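Local coordinates for protein 11R-lipoxygenase (Gersemia fruticosa, PDB 3VF1) that probably adds molecular oxygen to polyunsaturated fatty acids as a calcium-regulated, non-heme iron lipoxygenase, at residues A[20-24]-A[106-110]; A[267-272]-A[481-485]; A[357-362]-A[601-605]; A[423-428]-A[694-698]. All coordinates share one frame; numbering follows the deposited sequence.

Contact 1 (A[20-24]-A[106-110]); sequences MKYKI and IEKID
Ile24 and Ile106 lie side by side on the inward face of an antiparallel PLAT-domain sheet, CG1 of Ile24 4.1 Å from CG1 of Ile106, and Ile42 of the second sheet of the beta sandwich touches both. Further along this buried face the Tyr22 ring turns its edge to the methylenes of Lys108, with CE1 of Tyr22 3.6 Å from CE of Lys108. Bends at the far end of that lysine (chi3 -74°, chi4 -68°) direct NZ to Gly81 O, while Tyr22 OH bonds to Val78 O. Between the strands, Lys23 and Glu107 form a hydrogen-bonded pair, each N 2.9 Å from the other residue's O. Their extended side chains run alongside each other on the outer face, yet NZ of Lys23 stays 4.8 Å from OE1 of Glu107. Farther along, Ile109 CG1 takes the Met20 CE methyl at 3.5 Å, and Lys21 crosses it with CE 3.7 Å from Ile109 CD1. A glycine at Ile109 would probably open a gap beside the Met20 methyl and let the Lys21 chain swing. Backbone bonds and apolar contacts thus join the strands, whereas the outer charges, not in contact, probably add no more than a diffuse attraction.

Contact 2 (A[267-272]-A[481-485]); sequences PEVIRR and QRGVD. With GLC (alpha-D-glucopyranose), chain C.
Arg482 drives its guanidinium into the bend at 267-270 and grips two backbone carbonyls there. NH2 of Arg482 donates to Pro267 O at 2.9 Å, in the carbonyl plane, and NH1 makes a weak, bent bond to Ile270 O at 2.7 Å. The group is sandwiched: CG2 of Val484 sits over the centre of one face, and Glu268 O lies against the other, nearer the rim. A turn at chi3 (-75°) swings the guanidinium toward these carbonyls, and Asp478 offers NE a long, weak ion pair. A leucine in place of Arg482 would probably leave the carbonyls of Pro267 and Ile270 without their shared donor and let the bend shift. Arg271 lays a guanidinium face over CG of Arg482, while its NH2 reaches Gln481 OE1 at 2.9 Å from above the carbonyl plane, the two flat groups 76° apart. The backbone joins too, Arg272 N bonding to Arg482 O at 2.9 Å. Gly483 closes helix 475-481 in a Schellman motif; a CB there would come within 3.0 Å of Arg272 CB. Beyond it, Asp485 O lies 3.3 Å from O5 of the bound glucose. The contact thus sets the end of helix 475-481 against edge strand 271-272, which pairs with strand 306-310, while Glu268 bonds Thr391 on helix 369-410.

Contact 3 (A[357-362]-A[601-605]); sequences ENNSIW and PTEKG
Lys604 and Trp362 run antiparallel to one another, CE of the lysine over one face of the indole. This CE sits 4.3 Å from the centroid of the six-membered ring of Trp362 and 17° off its normal, a CH-pi contact, while the preceding methylene, CD of Lys604, touches Trp362 CZ3 at 3.5 Å. Bends at chi2 (-64°) and chi4 (74°) fold the lysine so that its methylenes meet the ring and NZ continues to a salt bridge with Asp367. At 5.4 Å from the same centroid, NZ can add only a weak cation-pi attraction. Ser360 shares this face of the indole, and its OG approaches Lys604 CE at 3.2 Å. At the outer edge of the six-membered ring Glu603 O lies near its plane, 3.6 Å from Trp362 CH2. Pro601 CG packs on Trp362 CZ2 at 3.9 Å. At the exposed end, Asn358 and Thr602 run alongside, CB of Asn358 4.0 Å from CB of Thr602. A water there donates to Pro601 O and, weakly, to Asn358 O. Strand 361-362 is an outermost strand of its five-stranded sheet, with Trp362 bonded to Ile349 on strand 344-350. Helix 369-410 underlies both segments: its Asp371 and Ala375 touch Trp362, Met374 touches Pro601, and Asp371 also accepts from Gly605 N.

Contact 4 (A[423-428]-A[694-698]); sequences PHTKGI and NSIAI. With FE2 (Fe (II) ion), chain E.
The C-terminal tail of the lipoxygenase fold, which carries the chain's last carboxylate to the non-heme iron, is held here by Asn694 and Ser695 against the end of helix 416-425 and the turn that follows. Ile698 OXT binds the iron at 2.3 Å, and His392, His397, His575 and Asn579 supply further ligands. Upstream of the metal, ND1 of His424 donates to Asn694 O at 2.9 Å with an N-H...O angle of 156°, the acceptor lying at the ring edge in its plane. NE2 of the same ring bonds Tyr645 OH, so both nitrogens are engaged and the imidazole's rotation is fixed; the Asn694 amide stands 81° to it. Ser695 reaches the turn next: with OG set between its own backbone N and carbonyl carbon (chi1 64°), the hydroxyl donates to Lys426 O at 2.8 Å, in the carbonyl plane. That carbonyl belongs to a type II beta turn from Thr425 to Ile428. Gly427, at positive phi, is the N-cap residue of helix 428-438, and a CB there would collide with the carbonyl O of Lys426 and come about 3.1 Å from Ala697 CB. Ile428 and Ile696 then touch through their end methyls, CD1 of Ile428 4.1 Å from CD1 of Ile696; Ile696 also touches the iron ligands His397 and His575, linking the turn to the first shell. Nearer the terminus, one water bridges the two backbones, donating to Gly427 O at 3.0 Å and to Ala697 O at 2.8 Å.

How the contacts relate
Contact 4 lies at the heart of the chain and holds an iron ligand, whereas contact 1 belongs to the PLAT domain, its centre about 36 Å from that of contact 4. Contact 1 closes before the others open; contacts 2, 3 and 4 interleave along the chain, each pair crossing. Contacts 2 and 3 use the two outermost strands of one five-stranded sheet, with centres about 28 Å apart. Helix 369-410, which bears His392 and His397, is touched from contacts 2, 3 and 4. Contact 2 does not touch the metal: the Glu268 side chain is about 13 Å from the iron and about 8 Å from that of His392, while Asp485 borders the bound sugar. Contact 3 is remote, its centre about 46 Å from that of contact 4.

Contact 1 (A[20-24]-A[106-110])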
loop_
_atom_site.group_PDB
_atom_site.type_symbol
_atom_site.label_atom_id
_atom_site.label_comp_id
_atom_site.label_asym_id
_atom_site.label_seq_id
_atom_site.Cartn_x
_atom_site.Cartn_y
_atom_site.Cartn_z
ATOM N N MET A 20 27.446 19.222 36.770
ATOM C CA MET A 20 26.132 19.193 36.135
ATOM C C MET A 20 25.449 17.845 36.326
ATOM O O MET A 20 25.963 16.815 35.898
ATOM C CB MET A 20 26.263 19.486 34.640
ATOM C CG MET A 20 24.941 19.751 33.949
ATOM S SD MET A 20 24.062 21.146 34.672
ATOM C CE MET A 20 22.594 20.331 35.278
ATOM N N LYS A 21 24.286 17.861 36.971
ATOM C CA LYS A 21 23.498 16.647 37.173
ATOM C C LYS A 21 22.578 16.365 35.985
ATOM O O LYS A 21 21.934 17.271 35.457
ATOM C CB LYS A 21 22.678 16.757 38.464
ATOM C CG LYS A 21 21.641 17.875 38.470
ATOM C CD LYS A 21 20.259 17.374 38.076
ATOM C CE LYS A 21 19.229 18.490 38.139
ATOM N NZ LYS A 21 17.867 18.028 37.756
ATOM N N TYR A 22 22.530 15.101 35.571
ATOM C CA TYR A 22 21.681 14.674 34.463
ATOM C C TYR A 22 20.821 13.484 34.867
ATOM O O TYR A 22 21.343 12.446 35.272
ATOM C CB TYR A 22 22.536 14.271 33.259
ATOM C CG TYR A 22 23.287 15.408 32.605
ATOM C CD1 TYR A 22 22.698 16.655 32.436
ATOM C CD2 TYR A 22 24.586 15.232 32.152
ATOM C CE1 TYR A 22 23.384 17.689 31.835
ATOM C CE2 TYR A 22 25.279 16.262 31.553
ATOM C CZ TYR A 22 24.674 17.488 31.398
ATOM O OH TYR A 22 25.364 18.515 30.797
ATOM N N LYS A 23 19.506 13.635 34.753
ATOM C CA LYS A 23 18.588 12.528 35.000
ATOM C C LYS A 23 18.118 11.931 33.678
ATOM O O LYS A 23 17.153 12.404 33.077
ATOM C CB LYS A 23 17.390 12.991 35.826
ATOM C CG LYS A 23 16.410 11.877 36.155
ATOM C CD LYS A 23 15.330 12.350 37.111
ATOM C CE LYS A 23 14.397 11.216 37.498
ATOM N NZ LYS A 23 13.403 11.638 38.524
ATOM N N ILE A 24 18.809 10.885 33.235
ATOM C CA ILE A 24 18.529 10.264 31.946
ATOM C C ILE A 24 17.546 9.108 32.094
ATOM O O ILE A 24 17.820 8.134 32.791
ATOM C CB ILE A 24 19.822 9.741 31.299
ATOM C CG1 ILE A 24 20.855 10.868 31.202
ATOM C CG2 ILE A 24 19.530 9.154 29.924
ATOM C CD1 ILE A 24 22.225 10.410 30.754
ATOM N N ILE A 106 15.980 13.380 29.061
ATOM C CA ILE A 106 17.052 13.865 29.921
ATOM C C ILE A 106 16.630 15.134 30.648
ATOM O O ILE A 106 16.470 16.187 30.032
ATOM C CB ILE A 106 18.326 14.153 29.111
ATOM C CG1 ILE A 106 18.736 12.913 28.313
ATOM C CG2 ILE A 106 19.452 14.594 30.036
ATOM C CD1 ILE A 106 19.935 13.126 27.417
ATOM N N GLU A 107 16.450 15.029 31.960
ATOM C CA GLU A 107 16.094 16.184 32.775
ATOM C C GLU A 107 17.334 16.784 33.429
ATOM O O GLU A 107 18.163 16.066 33.990
ATOM C CB GLU A 107 15.070 15.800 33.844
ATOM C CG GLU A 107 14.677 16.955 34.754
ATOM C CD GLU A 107 13.497 16.625 35.647
ATOM O OE1 GLU A 107 13.038 15.463 35.624
ATOM O OE2 GLU A 107 13.024 17.530 36.367
ATOM N N LYS A 108 17.454 18.104 33.347
ATOM C CA LYS A 108 18.593 18.810 33.916
ATOM C C LYS A 108 18.174 20.209 34.346
ATOM O O LYS A 108 16.985 20.525 34.376
ATOM C CB LYS A 108 19.724 18.899 32.892
ATOM C CG LYS A 108 19.414 19.799 31.708
ATOM C CD LYS A 108 20.601 19.911 30.762
ATOM C CE LYS A 108 21.709 20.784 31.334
ATOM N NZ LYS A 108 21.322 22.221 31.425
ATOM N N ILE A 109 19.155 21.043 34.679
ATOM C CA ILE A 109 18.886 22.422 35.070
ATOM C C ILE A 109 19.905 23.376 34.460
ATOM O O ILE A 109 21.109 23.139 34.527
ATOM C CB ILE A 109 18.885 22.589 36.606
ATOM C CG1 ILE A 109 20.169 22.007 37.202
ATOM C CG2 ILE A 109 17.661 21.921 37.210
ATOM C CD1 ILE A 109 20.209 22.007 38.716
ATOM N N ASP A 110 19.409 24.454 33.860
ATOM C CA ASP A 110 20.276 25.460 33.253
ATOM C C ASP A 110 20.863 26.380 34.322
ATOM O O ASP A 110 20.140 27.136 34.971
ATOM C CB ASP A 110 19.517 26.279 32.201
ATOM C CG ASP A 110 18.151 26.739 32.683
ATOM O OD1 ASP A 110 17.896 26.696 33.906
ATOM O OD2 ASP A 110 17.326 27.147 31.837
#

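Contact 2 (A[267-272]-A[481-485])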
loop_
_atom_site.group_PDB
_atom_site.type_symbol
_atom_site.label_atom_id
_atom_site.label_comp_id
_atom_site.label_asym_id
_atom_site.label_seq_id
_atom_site.Cartn_x
_atom_site.Cartn_y
_atom_site.Cartn_z
ATOM N N PRO A 267 -11.374 -0.339 -8.236
ATOM C CA PRO A 267 -12.230 0.711 -8.794
ATOM C C PRO A 267 -11.478 1.647 -9.740
ATOM O O PRO A 267 -11.833 2.821 -9.837
ATOM C CB PRO A 267 -12.665 1.473 -7.546
ATOM C CG PRO A 267 -11.463 1.394 -6.648
ATOM C CD PRO A 267 -10.774 0.077 -6.956
ATOM N N GLU A 268 -10.465 1.133 -10.434
ATOM C CA GLU A 268 -9.587 1.976 -11.241
ATOM C C GLU A 268 -9.852 1.910 -12.745
ATOM O O GLU A 268 -9.226 2.639 -13.512
ATOM C CB GLU A 268 -8.127 1.591 -10.991
ATOM C CG GLU A 268 -7.576 2.041 -9.650
ATOM C CD GLU A 268 -6.064 1.913 -9.578
ATOM O OE1 GLU A 268 -5.502 1.065 -10.308
ATOM O OE2 GLU A 268 -5.437 2.666 -8.801
ATOM N N VAL A 269 -10.767 1.046 -13.171
ATOM C CA VAL A 269 -10.909 0.757 -14.595
ATOM C C VAL A 269 -12.140 1.390 -15.241
ATOM O O VAL A 269 -12.037 2.014 -16.296
ATOM C CB VAL A 269 -10.936 -0.761 -14.850
ATOM C CG1 VAL A 269 -11.014 -1.045 -16.343
ATOM C CG2 VAL A 269 -9.702 -1.417 -14.248
ATOM N N ILE A 270 -13.303 1.228 -14.620
ATOM C CA ILE A 270 -14.546 1.690 -15.226
ATOM C C ILE A 270 -14.524 3.197 -15.461
ATOM O O ILE A 270 -13.979 3.953 -14.657
ATOM C CB ILE A 270 -15.770 1.326 -14.365
ATOM C CG1 ILE A 270 -17.059 1.600 -15.141
ATOM C CG2 ILE A 270 -15.756 2.104 -13.055
ATOM C CD1 ILE A 270 -18.285 0.944 -14.539
ATOM N N ARG A 271 -15.118 3.629 -16.570
ATOM C CA ARG A 271 -15.185 5.048 -16.894
ATOM C C ARG A 271 -16.345 5.349 -17.835
ATOM O O ARG A 271 -16.807 4.474 -18.565
ATOM C CB ARG A 271 -13.877 5.510 -17.535
ATOM C CG ARG A 271 -13.620 4.938 -18.917
ATOM C CD ARG A 271 -12.286 5.412 -19.451
ATOM N NE ARG A 271 -12.201 6.870 -19.445
ATOM C CZ ARG A 271 -11.071 7.563 -19.332
ATOM N NH1 ARG A 271 -9.904 6.941 -19.211
ATOM N NH2 ARG A 271 -11.108 8.889 -19.334
ATOM N N ARG A 272 -16.812 6.593 -17.810
ATOM C CA ARG A 272 -17.899 7.013 -18.684
ATOM C C ARG A 272 -17.514 6.819 -20.145
ATOM O O ARG A 272 -16.367 7.036 -20.528
ATOM C CB ARG A 272 -18.265 8.476 -18.428
ATOM C CG ARG A 272 -19.268 9.035 -19.425
ATOM C CD ARG A 272 -19.662 10.467 -19.097
ATOM N NE ARG A 272 -20.526 11.034 -20.130
ATOM C CZ ARG A 272 -21.139 12.210 -20.041
ATOM N NH1 ARG A 272 -20.994 12.964 -18.958
ATOM N NH2 ARG A 272 -21.906 12.634 -21.038
ATOM N N GLN A 481 -11.894 13.000 -14.698
ATOM C CA GLN A 481 -11.686 12.794 -16.127
ATOM C C GLN A 481 -12.280 11.456 -16.567
ATOM O O GLN A 481 -12.546 11.246 -17.750
ATOM C CB GLN A 481 -10.196 12.879 -16.481
ATOM C CG GLN A 481 -9.360 11.687 -16.034
ATOM C CD GLN A 481 -9.060 10.716 -17.165
ATOM O OE1 GLN A 481 -9.384 10.973 -18.326
ATOM N NE2 GLN A 481 -8.430 9.595 -16.830
ATOM N N ARG A 482 -12.492 10.559 -15.608
ATOM C CA ARG A 482 -13.155 9.288 -15.885
ATOM C C ARG A 482 -14.675 9.437 -15.856
ATOM O O ARG A 482 -15.400 8.538 -16.276
ATOM C CB ARG A 482 -12.721 8.220 -14.880
ATOM C CG ARG A 482 -11.328 7.665 -15.121
ATOM C CD ARG A 482 -11.190 6.279 -14.522
ATOM N NE ARG A 482 -11.072 6.313 -13.066
ATOM C CZ ARG A 482 -11.534 5.372 -12.245
ATOM N NH1 ARG A 482 -12.164 4.306 -12.718
ATOM N NH2 ARG A 482 -11.370 5.502 -10.936
ATOM N N GLY A 483 -15.152 10.573 -15.357
ATOM C CA GLY A 483 -16.576 10.855 -15.326
ATOM C C GLY A 483 -17.344 9.964 -14.367
ATOM O O GLY A 483 -18.529 9.709 -14.569
ATOM N N VAL A 484 -16.675 9.502 -13.313
ATOM C CA VAL A 484 -17.292 8.586 -12.357
ATOM C C VAL A 484 -17.437 9.194 -10.963
ATOM O O VAL A 484 -17.939 8.543 -10.048
ATOM C CB VAL A 484 -16.483 7.281 -12.225
ATOM C CG1 VAL A 484 -16.440 6.544 -13.553
ATOM C CG2 VAL A 484 -15.076 7.571 -11.718
ATOM N N ASP A 485 -17.005 10.440 -10.800
ATOM C CA ASP A 485 -17.005 11.067 -9.482
ATOM C C ASP A 485 -18.403 11.502 -9.037
ATOM O O ASP A 485 -18.592 11.905 -7.890
ATOM C CB ASP A 485 -16.047 12.263 -9.457
ATOM C CG ASP A 485 -16.461 13.369 -10.408
ATOM O OD1 ASP A 485 -17.263 13.101 -11.329
ATOM O OD2 ASP A 485 -15.978 14.509 -10.237
HETATM C C1 GLC C . -18.735 14.777 -6.305
HETATM C C2 GLC C . -17.790 15.770 -6.973
HETATM C C3 GLC C . -18.429 17.149 -7.052
HETATM C C4 GLC C . -19.792 17.042 -7.721
HETATM C C5 GLC C . -20.649 15.986 -7.033
HETATM C C6 GLC C . -21.971 15.823 -7.776
HETATM O O2 GLC C . -16.585 15.848 -6.244
HETATM O O3 GLC C . -17.600 18.026 -7.783
HETATM O O4 GLC C . -20.447 18.289 -7.670
HETATM O O5 GLC C . -19.969 14.746 -6.998
HETATM O O6 GLC C . -22.962 15.310 -6.912
#

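Contact 3 (A[357-362]-A[601-605])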
loop_
_atom_site.group_PDB
_atom_site.type_symbol
_atom_site.label_atom_id
_atom_site.label_comp_id
_atom_site.label_asym_id
_atom_site.label_seq_id
_atom_site.Cartn_x
_atom_site.Cartn_y
_atom_site.Cartn_z
ATOM N N GLU A 357 -15.830 -13.991 -35.896
ATOM C CA GLU A 357 -16.859 -15.026 -35.880
ATOM C C GLU A 357 -16.858 -15.794 -34.560
ATOM O O GLU A 357 -17.905 -16.247 -34.097
ATOM C CB GLU A 357 -16.672 -15.995 -37.052
ATOM C CG GLU A 357 -15.383 -16.800 -37.005
ATOM C CD GLU A 357 -15.314 -17.849 -38.102
ATOM O OE1 GLU A 357 -16.369 -18.160 -38.696
ATOM O OE2 GLU A 357 -14.206 -18.360 -38.374
ATOM N N ASN A 358 -15.681 -15.939 -33.961
ATOM C CA ASN A 358 -15.553 -16.617 -32.676
ATOM C C ASN A 358 -15.450 -15.622 -31.523
ATOM O O ASN A 358 -15.098 -15.989 -30.401
ATOM C CB ASN A 358 -14.327 -17.531 -32.676
ATOM C CG ASN A 358 -14.414 -18.624 -33.724
ATOM O OD1 ASN A 358 -15.505 -19.029 -34.128
ATOM N ND2 ASN A 358 -13.259 -19.112 -34.167
ATOM N N ASN A 359 -15.762 -14.362 -31.807
ATOM C CA ASN A 359 -15.685 -13.305 -30.808
ATOM C C ASN A 359 -16.888 -12.380 -30.910
ATOM O O ASN A 359 -16.783 -11.249 -31.386
ATOM C CB ASN A 359 -14.401 -12.499 -30.986
ATOM C CG ASN A 359 -14.205 -11.476 -29.891
ATOM O OD1 ASN A 359 -14.514 -11.727 -28.728
ATOM N ND2 ASN A 359 -13.700 -10.311 -30.260
ATOM N N SER A 360 -18.033 -12.870 -30.452
ATOM C CA SER A 360 -19.289 -12.145 -30.568
ATOM C C SER A 360 -19.538 -11.275 -29.347
ATOM O O SER A 360 -18.786 -11.320 -28.373
ATOM C CB SER A 360 -20.435 -13.140 -30.697
ATOM O OG SER A 360 -20.526 -13.928 -29.521
ATOM N N ILE A 361 -20.609 -10.489 -29.402
ATOM C CA ILE A 361 -21.031 -9.689 -28.263
ATOM C C ILE A 361 -22.068 -10.452 -27.444
ATOM O O ILE A 361 -23.108 -10.856 -27.963
ATOM C CB ILE A 361 -21.614 -8.340 -28.712
ATOM C CG1 ILE A 361 -20.535 -7.527 -29.431
ATOM C CG2 ILE A 361 -22.158 -7.572 -27.516
ATOM C CD1 ILE A 361 -21.002 -6.187 -29.949
ATOM N N TRP A 362 -21.770 -10.645 -26.162
ATOM C CA TRP A 362 -22.656 -11.367 -25.259
ATOM C C TRP A 362 -23.571 -10.388 -24.540
ATOM O O TRP A 362 -23.176 -9.269 -24.229
ATOM C CB TRP A 362 -21.843 -12.168 -24.243
ATOM C CG TRP A 362 -20.832 -13.068 -24.877
ATOM C CD1 TRP A 362 -19.579 -12.726 -25.297
ATOM C CD2 TRP A 362 -20.984 -14.462 -25.168
ATOM N NE1 TRP A 362 -18.942 -13.820 -25.830
ATOM C CE2 TRP A 362 -19.783 -14.899 -25.761
ATOM C CE3 TRP A 362 -22.018 -15.383 -24.983
ATOM C CZ2 TRP A 362 -19.588 -16.215 -26.172
ATOM C CZ3 TRP A 362 -21.822 -16.689 -25.392
ATOM C CH2 TRP A 362 -20.618 -17.093 -25.979
ATOM N N PRO A 601 -15.469 -19.732 -24.699
ATOM C CA PRO A 601 -16.359 -20.330 -25.698
ATOM C C PRO A 601 -16.246 -19.623 -27.043
ATOM O O PRO A 601 -15.960 -18.427 -27.086
ATOM C CB PRO A 601 -17.750 -20.115 -25.097
ATOM C CG PRO A 601 -17.606 -18.915 -24.235
ATOM C CD PRO A 601 -16.214 -18.980 -23.674
ATOM N N THR A 602 -16.460 -20.361 -28.127
ATOM C CA THR A 602 -16.416 -19.783 -29.464
ATOM C C THR A 602 -17.809 -19.728 -30.087
ATOM O O THR A 602 -18.009 -19.088 -31.118
ATOM C CB THR A 602 -15.488 -20.590 -30.391
ATOM O OG1 THR A 602 -15.868 -21.972 -30.368
ATOM C CG2 THR A 602 -14.038 -20.457 -29.948
ATOM N N GLU A 603 -18.768 -20.396 -29.451
ATOM C CA GLU A 603 -20.132 -20.448 -29.959
ATOM C C GLU A 603 -21.147 -20.185 -28.852
ATOM O O GLU A 603 -20.831 -20.287 -27.667
ATOM C CB GLU A 603 -20.411 -21.816 -30.583
ATOM C CG GLU A 603 -19.620 -22.104 -31.847
ATOM C CD GLU A 603 -19.929 -23.472 -32.426
ATOM O OE1 GLU A 603 -19.959 -24.453 -31.652
ATOM O OE2 GLU A 603 -20.148 -23.567 -33.652
ATOM N N LYS A 604 -22.369 -19.851 -29.250
ATOM C CA LYS A 604 -23.456 -19.647 -28.303
ATOM C C LYS A 604 -24.061 -20.987 -27.895
ATOM O O LYS A 604 -23.899 -21.988 -28.591
ATOM C CB LYS A 604 -24.548 -18.772 -28.922
ATOM C CG LYS A 604 -24.066 -17.441 -29.479
ATOM C CD LYS A 604 -23.523 -16.536 -28.393
ATOM C CE LYS A 604 -23.421 -15.096 -28.881
ATOM N NZ LYS A 604 -24.736 -14.408 -28.997
ATOM N N GLY A 605 -24.757 -20.997 -26.763
ATOM C CA GLY A 605 -25.523 -22.155 -26.335
ATOM C C GLY A 605 -24.716 -23.338 -25.828
ATOM O O GLY A 605 -25.283 -24.393 -25.539
HETATM O O HOH W 1 -13.144 -17.524 -28.059
#

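Contact 4 (A[423-428]-A[694-698])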
loop_
_atom_site.group_PDB
_atom_site.type_symbol
_atom_site.label_atom_id
_atom_site.label_comp_id
_atom_site.label_asym_id
_atom_site.label_seq_id
_atom_site.Cartn_x
_atom_site.Cartn_y
_atom_site.Cartn_z
ATOM N N PRO A 423 6.080 7.358 9.483
ATOM C CA PRO A 423 5.076 6.353 9.853
ATOM C C PRO A 423 4.332 5.771 8.651
ATOM O O PRO A 423 3.742 4.696 8.763
ATOM C CB PRO A 423 4.110 7.132 10.751
ATOM C CG PRO A 423 4.286 8.556 10.364
ATOM C CD PRO A 423 5.722 8.704 9.967
ATOM N N HIS A 424 4.371 6.465 7.519
ATOM C CA HIS A 424 3.613 6.050 6.343
ATOM C C HIS A 424 4.427 5.197 5.371
ATOM O O HIS A 424 3.859 4.454 4.573
ATOM C CB HIS A 424 3.058 7.277 5.625
ATOM C CG HIS A 424 2.099 8.071 6.452
ATOM N ND1 HIS A 424 0.861 7.589 6.819
ATOM C CD2 HIS A 424 2.196 9.308 6.991
ATOM C CE1 HIS A 424 0.236 8.497 7.547
ATOM N NE2 HIS A 424 1.024 9.551 7.665
ATOM N N THR A 425 5.748 5.305 5.439
ATOM C CA THR A 425 6.623 4.526 4.567
ATOM C C THR A 425 7.218 3.343 5.323
ATOM O O THR A 425 8.029 2.592 4.786
ATOM C CB THR A 425 7.775 5.379 4.004
ATOM O OG1 THR A 425 8.595 5.860 5.079
ATOM C CG2 THR A 425 7.231 6.554 3.205
ATOM N N LYS A 426 6.803 3.182 6.573
ATOM C CA LYS A 426 7.337 2.131 7.425
ATOM C C LYS A 426 6.962 0.747 6.903
ATOM O O LYS A 426 5.784 0.449 6.701
ATOM C CB LYS A 426 6.814 2.302 8.851
ATOM C CG LYS A 426 7.710 1.697 9.915
ATOM C CD LYS A 426 7.092 1.825 11.297
ATOM C CE LYS A 426 7.966 1.178 12.354
ATOM N NZ LYS A 426 7.278 1.092 13.673
ATOM N N GLY A 427 7.971 -0.089 6.675
ATOM C CA GLY A 427 7.747 -1.483 6.335
ATOM C C GLY A 427 7.665 -1.787 4.850
ATOM O O GLY A 427 7.615 -2.954 4.463
ATOM N N ILE A 428 7.654 -0.755 4.013
ATOM C CA ILE A 428 7.468 -0.959 2.579
ATOM C C ILE A 428 8.679 -1.626 1.927
ATOM O O ILE A 428 8.529 -2.435 1.015
ATOM C CB ILE A 428 7.143 0.362 1.844
ATOM C CG1 ILE A 428 6.636 0.062 0.430
ATOM C CG2 ILE A 428 8.361 1.273 1.804
ATOM C CD1 ILE A 428 6.094 1.271 -0.300
ATOM N N ASN A 694 -1.405 2.820 8.576
ATOM C CA ASN A 694 -0.662 4.015 8.198
ATOM C C ASN A 694 0.243 3.790 6.993
ATOM O O ASN A 694 0.533 4.728 6.250
ATOM C CB ASN A 694 0.174 4.521 9.376
ATOM C CG ASN A 694 -0.575 5.515 10.238
ATOM O OD1 ASN A 694 -1.182 6.458 9.729
ATOM N ND2 ASN A 694 -0.539 5.309 11.550
ATOM N N SER A 695 0.688 2.552 6.797
ATOM C CA SER A 695 1.659 2.258 5.748
ATOM C C SER A 695 1.355 0.975 4.983
ATOM O O SER A 695 0.363 0.296 5.240
ATOM C CB SER A 695 3.058 2.148 6.355
ATOM O OG SER A 695 3.130 1.056 7.255
ATOM N N ILE A 696 2.231 0.665 4.033
ATOM C CA ILE A 696 2.188 -0.585 3.294
ATOM C C ILE A 696 3.178 -1.557 3.920
ATOM O O ILE A 696 4.358 -1.560 3.568
ATOM C CB ILE A 696 2.587 -0.369 1.822
ATOM C CG1 ILE A 696 1.602 0.579 1.136
ATOM C CG2 ILE A 696 2.657 -1.703 1.083
ATOM C CD1 ILE A 696 2.038 1.003 -0.253
ATOM N N ALA A 697 2.702 -2.375 4.853
ATOM C CA ALA A 697 3.569 -3.327 5.537
ATOM C C ALA A 697 3.164 -4.766 5.237
ATOM O O ALA A 697 3.650 -5.699 5.879
ATOM C CB ALA A 697 3.547 -3.074 7.036
ATOM N N ILE A 698 2.279 -4.949 4.261
ATOM C CA ILE A 698 1.785 -6.279 3.929
ATOM C C ILE A 698 1.173 -6.303 2.527
ATOM O O ILE A 698 0.962 -7.366 1.944
ATOM C CB ILE A 698 0.734 -6.751 4.958
ATOM C CG1 ILE A 698 0.544 -8.269 4.883
ATOM C CG2 ILE A 698 -0.589 -6.023 4.750
ATOM C CD1 ILE A 698 1.724 -9.059 5.404
ATOM O OXT ILE A 698 0.873 -5.264 1.936
HETATM FE FE FE2 E . -0.260 -5.058 -0.045
HETATM O O HOH W 2 6.330 -4.891 6.387
HETATM O O HOH W 3 -0.480 -7.338 0.468
#